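Long-range contact in N-acyl homoserine lactonase (PDB 4J5H), which hydrolyses the lactone ring of N-acyl homoserine lactones, short- and long-chain alike, at a two-zinc site and so quenches bacterial quorum sensing: residues S107-D112 against E144-H149. The protein carries 1 engineered substitution. Residues are numbered along the deposited sequence; the frame is centred on the assembly and turned at random.
Engineered in segment 107-112: Trp111 (natural residue Phe). With ZN (zinc ion), chain C; 1K4 (N-decanoyl-L-homoserine), chain D.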
loop_
_atom_site.group_PDB
_atom_site.type_symbol
_atom_site.label_atom_id
_atom_site.label_comp_id
_atom_site.label_asym_id
_atom_site.label_seq_id
_atom_site.Cartn_x
_atom_site.Cartn_y
_atom_site.Cartn_z
ATOM N N SER A 107 0.800 5.111 -0.419
ATOM C CA SER A 107 1.937 4.521 -1.143
ATOM C C SER A 107 1.821 4.808 -2.649
ATOM O O SER A 107 2.794 5.095 -3.342
ATOM C CB SER A 107 1.989 3.008 -0.945
ATOM O OG SER A 107 0.799 2.376 -1.393
ATOM N N HIS A 108 0.598 4.684 -3.127
ATOM C CA HIS A 108 0.208 4.963 -4.449
ATOM C C HIS A 108 -1.328 4.960 -4.493
ATOM O O HIS A 108 -1.977 4.704 -3.471
ATOM C CB HIS A 108 0.855 3.988 -5.442
ATOM C CG HIS A 108 0.476 2.551 -5.325
ATOM N ND1 HIS A 108 0.522 1.811 -4.160
ATOM C CD2 HIS A 108 0.185 1.678 -6.307
ATOM C CE1 HIS A 108 0.259 0.551 -4.439
ATOM N NE2 HIS A 108 0.044 0.447 -5.732
ATOM N N LEU A 109 -1.891 5.267 -5.667
ATOM C CA LEU A 109 -3.339 5.489 -5.780
ATOM C C LEU A 109 -4.085 4.364 -6.506
ATOM O O LEU A 109 -5.236 4.543 -6.946
ATOM C CB LEU A 109 -3.588 6.860 -6.419
ATOM C CG LEU A 109 -3.139 8.067 -5.590
ATOM C CD1 LEU A 109 -3.366 9.378 -6.330
ATOM C CD2 LEU A 109 -3.738 8.122 -4.209
ATOM N N HIS A 110 -3.467 3.184 -6.597
ATOM C CA HIS A 110 -4.193 2.001 -7.016
ATOM C C HIS A 110 -5.381 1.716 -6.100
ATOM O O HIS A 110 -5.393 2.103 -4.944
ATOM C CB HIS A 110 -3.272 0.789 -7.142
ATOM C CG HIS A 110 -2.357 0.851 -8.325
ATOM N ND1 HIS A 110 -1.256 0.038 -8.453
ATOM C CD2 HIS A 110 -2.392 1.615 -9.439
ATOM C CE1 HIS A 110 -0.649 0.309 -9.600
ATOM N NE2 HIS A 110 -1.305 1.280 -10.204
ATOM N N TRP A 111 -6.358 1.018 -6.668
ATOM C CA TRP A 111 -7.715 0.927 -6.129
ATOM C C TRP A 111 -7.808 0.336 -4.729
ATOM O O TRP A 111 -8.689 0.680 -3.965
ATOM C CB TRP A 111 -8.620 0.178 -7.141
ATOM C CG TRP A 111 -8.330 -1.292 -7.142
ATOM C CD1 TRP A 111 -7.297 -1.939 -7.756
ATOM C CD2 TRP A 111 -9.029 -2.281 -6.395
ATOM N NE1 TRP A 111 -7.318 -3.279 -7.444
ATOM C CE2 TRP A 111 -8.376 -3.515 -6.614
ATOM C CE3 TRP A 111 -10.170 -2.252 -5.576
ATOM C CZ2 TRP A 111 -8.821 -4.708 -6.039
ATOM C CZ3 TRP A 111 -10.606 -3.438 -5.018
ATOM C CH2 TRP A 111 -9.917 -4.649 -5.239
ATOM N N ASP A 112 -6.896 -0.581 -4.435
ATOM C CA ASP A 112 -6.870 -1.292 -3.161
ATOM C C ASP A 112 -5.937 -0.658 -2.139
ATOM O O ASP A 112 -5.765 -1.190 -1.036
ATOM C CB ASP A 112 -6.577 -2.780 -3.334
ATOM C CG ASP A 112 -5.250 -3.061 -4.018
ATOM O OD1 ASP A 112 -4.816 -2.314 -4.913
ATOM O OD2 ASP A 112 -4.643 -4.086 -3.677
ATOM N N GLU A 144 -12.620 7.022 -7.354
ATOM C CA GLU A 144 -12.643 7.046 -5.904
ATOM C C GLU A 144 -11.255 7.295 -5.329
ATOM O O GLU A 144 -11.125 7.674 -4.155
ATOM C CB GLU A 144 -13.111 5.696 -5.328
ATOM C CG GLU A 144 -14.572 5.355 -5.581
ATOM C CD GLU A 144 -14.800 4.450 -6.785
ATOM O OE1 GLU A 144 -14.109 4.640 -7.829
ATOM O OE2 GLU A 144 -15.699 3.570 -6.681
ATOM N N CYS A 145 -10.220 7.056 -6.134
ATOM C CA CYS A 145 -8.847 7.175 -5.659
ATOM C C CYS A 145 -8.177 8.487 -5.998
ATOM O O CYS A 145 -7.031 8.701 -5.602
ATOM C CB CYS A 145 -8.009 6.064 -6.231
ATOM S SG CYS A 145 -8.619 4.461 -5.695
ATOM N N ILE A 146 -8.898 9.385 -6.670
ATOM C CA ILE A 146 -8.335 10.642 -7.081
ATOM C C ILE A 146 -9.372 11.766 -6.928
ATOM O O ILE A 146 -9.503 12.631 -7.766
ATOM C CB ILE A 146 -7.730 10.477 -8.493
ATOM C CG1 ILE A 146 -6.956 11.709 -8.953
ATOM C CG2 ILE A 146 -8.777 10.064 -9.503
ATOM C CD1 ILE A 146 -5.894 12.210 -8.007
ATOM N N LEU A 147 -10.079 11.768 -5.825
ATOM C CA LEU A 147 -11.130 12.750 -5.591
ATOM C C LEU A 147 -10.522 14.135 -5.496
ATOM O O LEU A 147 -9.446 14.321 -4.918
ATOM C CB LEU A 147 -11.879 12.402 -4.314
ATOM C CG LEU A 147 -12.771 11.165 -4.452
ATOM C CD1 LEU A 147 -13.195 10.672 -3.093
ATOM C CD2 LEU A 147 -13.990 11.505 -5.297
ATOM N N PRO A 148 -11.185 15.115 -6.096
ATOM C CA PRO A 148 -10.494 16.395 -6.363
ATOM C C PRO A 148 -10.236 17.332 -5.180
ATOM O O PRO A 148 -9.341 18.166 -5.259
ATOM C CB PRO A 148 -11.441 17.114 -7.342
ATOM C CG PRO A 148 -12.775 16.460 -7.179
ATOM C CD PRO A 148 -12.490 15.031 -6.784
ATOM N N HIS A 149 -11.042 17.249 -4.126
ATOM C CA HIS A 149 -11.077 18.279 -3.098
ATOM C C HIS A 149 -10.554 17.836 -1.751
ATOM O O HIS A 149 -10.695 18.547 -0.759
ATOM C CB HIS A 149 -12.481 18.892 -3.036
ATOM C CG HIS A 149 -12.888 19.493 -4.339
ATOM N ND1 HIS A 149 -13.933 19.006 -5.087
ATOM C CD2 HIS A 149 -12.294 20.442 -5.090
ATOM C CE1 HIS A 149 -14.016 19.692 -6.212
ATOM N NE2 HIS A 149 -13.025 20.564 -6.238
HETATM ZN ZN ZN C . -0.328 -1.208 -6.953
HETATM O O 1K4 D . -1.668 -2.544 -7.143
HETATM C C 1K4 D . -2.441 -3.320 -6.568
HETATM O OXT 1K4 D . -2.327 -3.518 -5.313
HETATM C CA 1K4 D . -3.503 -4.005 -7.409
HETATM C CB 1K4 D . -3.385 -5.505 -7.077
HETATM C CAG 1K4 D . -4.579 -6.330 -7.497
HETATM O OAD 1K4 D . -5.759 -5.752 -6.943
HETATM N N 1K4 D . -3.267 -3.867 -8.853
HETATM C CAQ 1K4 D . -3.667 -2.758 -9.477
HETATM O OAB 1K4 D . -4.291 -1.834 -8.932
HETATM C CAN 1K4 D . -3.329 -2.653 -10.933
HETATM C CAM 1K4 D . -4.373 -1.886 -11.730
HETATM C CAL 1K4 D . -5.688 -2.660 -11.733
HETATM C CAK 1K4 D . -6.713 -2.045 -12.676
HETATM C CAJ 1K4 D . -7.912 -1.476 -11.940
HETATM C CAI 1K4 D . -8.996 -1.116 -12.962
HETATM C CAH 1K4 D . -9.561 0.276 -12.706
HETATM C CAF 1K4 D . -10.950 0.502 -13.305
HETATM C CAA 1K4 D . -11.100 -0.005 -14.722
#
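Leu109 and Trp111 meet Cys145 and Ile146 behind the HXHXDH metal-binding loop of the metallo-beta-lactamase fold. At its start, Ser107 OG takes the N-H of His108 ND1 (2.8 Å), close to the imidazole plane. That bond and the zinc bond of His108 NE2 (2.1 Å) together hold the ring's rotation. Leu109 turns to the other segment: CD2 lies 3.6 Å from Cys145 O, and CD1 touches Ile146 CD1 at the end of a side chain crossing it at about a right angle. With Ile146 CG1 anti to its backbone N (chi1 -173°), CD1 is carried to that meeting. The Leu109 carbonyl oxygen lies 3.2 Å from Cys145 CB, a close contact without a hydrogen bond. His110 points back to the metal through ND1, and N-decanoyl-L-homoserine CAQ lies over one face of the ring, displaced toward its rim. At Trp111, engineered in place of phenylalanine, Cys145 SG packs 3.7 Å from CA, while the indole extends toward the ligand instead and its NE1 donates a bent hydrogen bond (135°) to the ligand hydroxyl OAD. Asp112 OD1 comes within 2.8 Å of ligand OXT. The ligand carboxylate atom O binds the same zinc, and His173 and Asp195 complete its coordination. The loop follows strand 103-105 and runs into helix 111-114, whose Ala114 touches both Leu109 and Cys145, while Ala135 of helix 129-135 packs on Leu109 and Ile146.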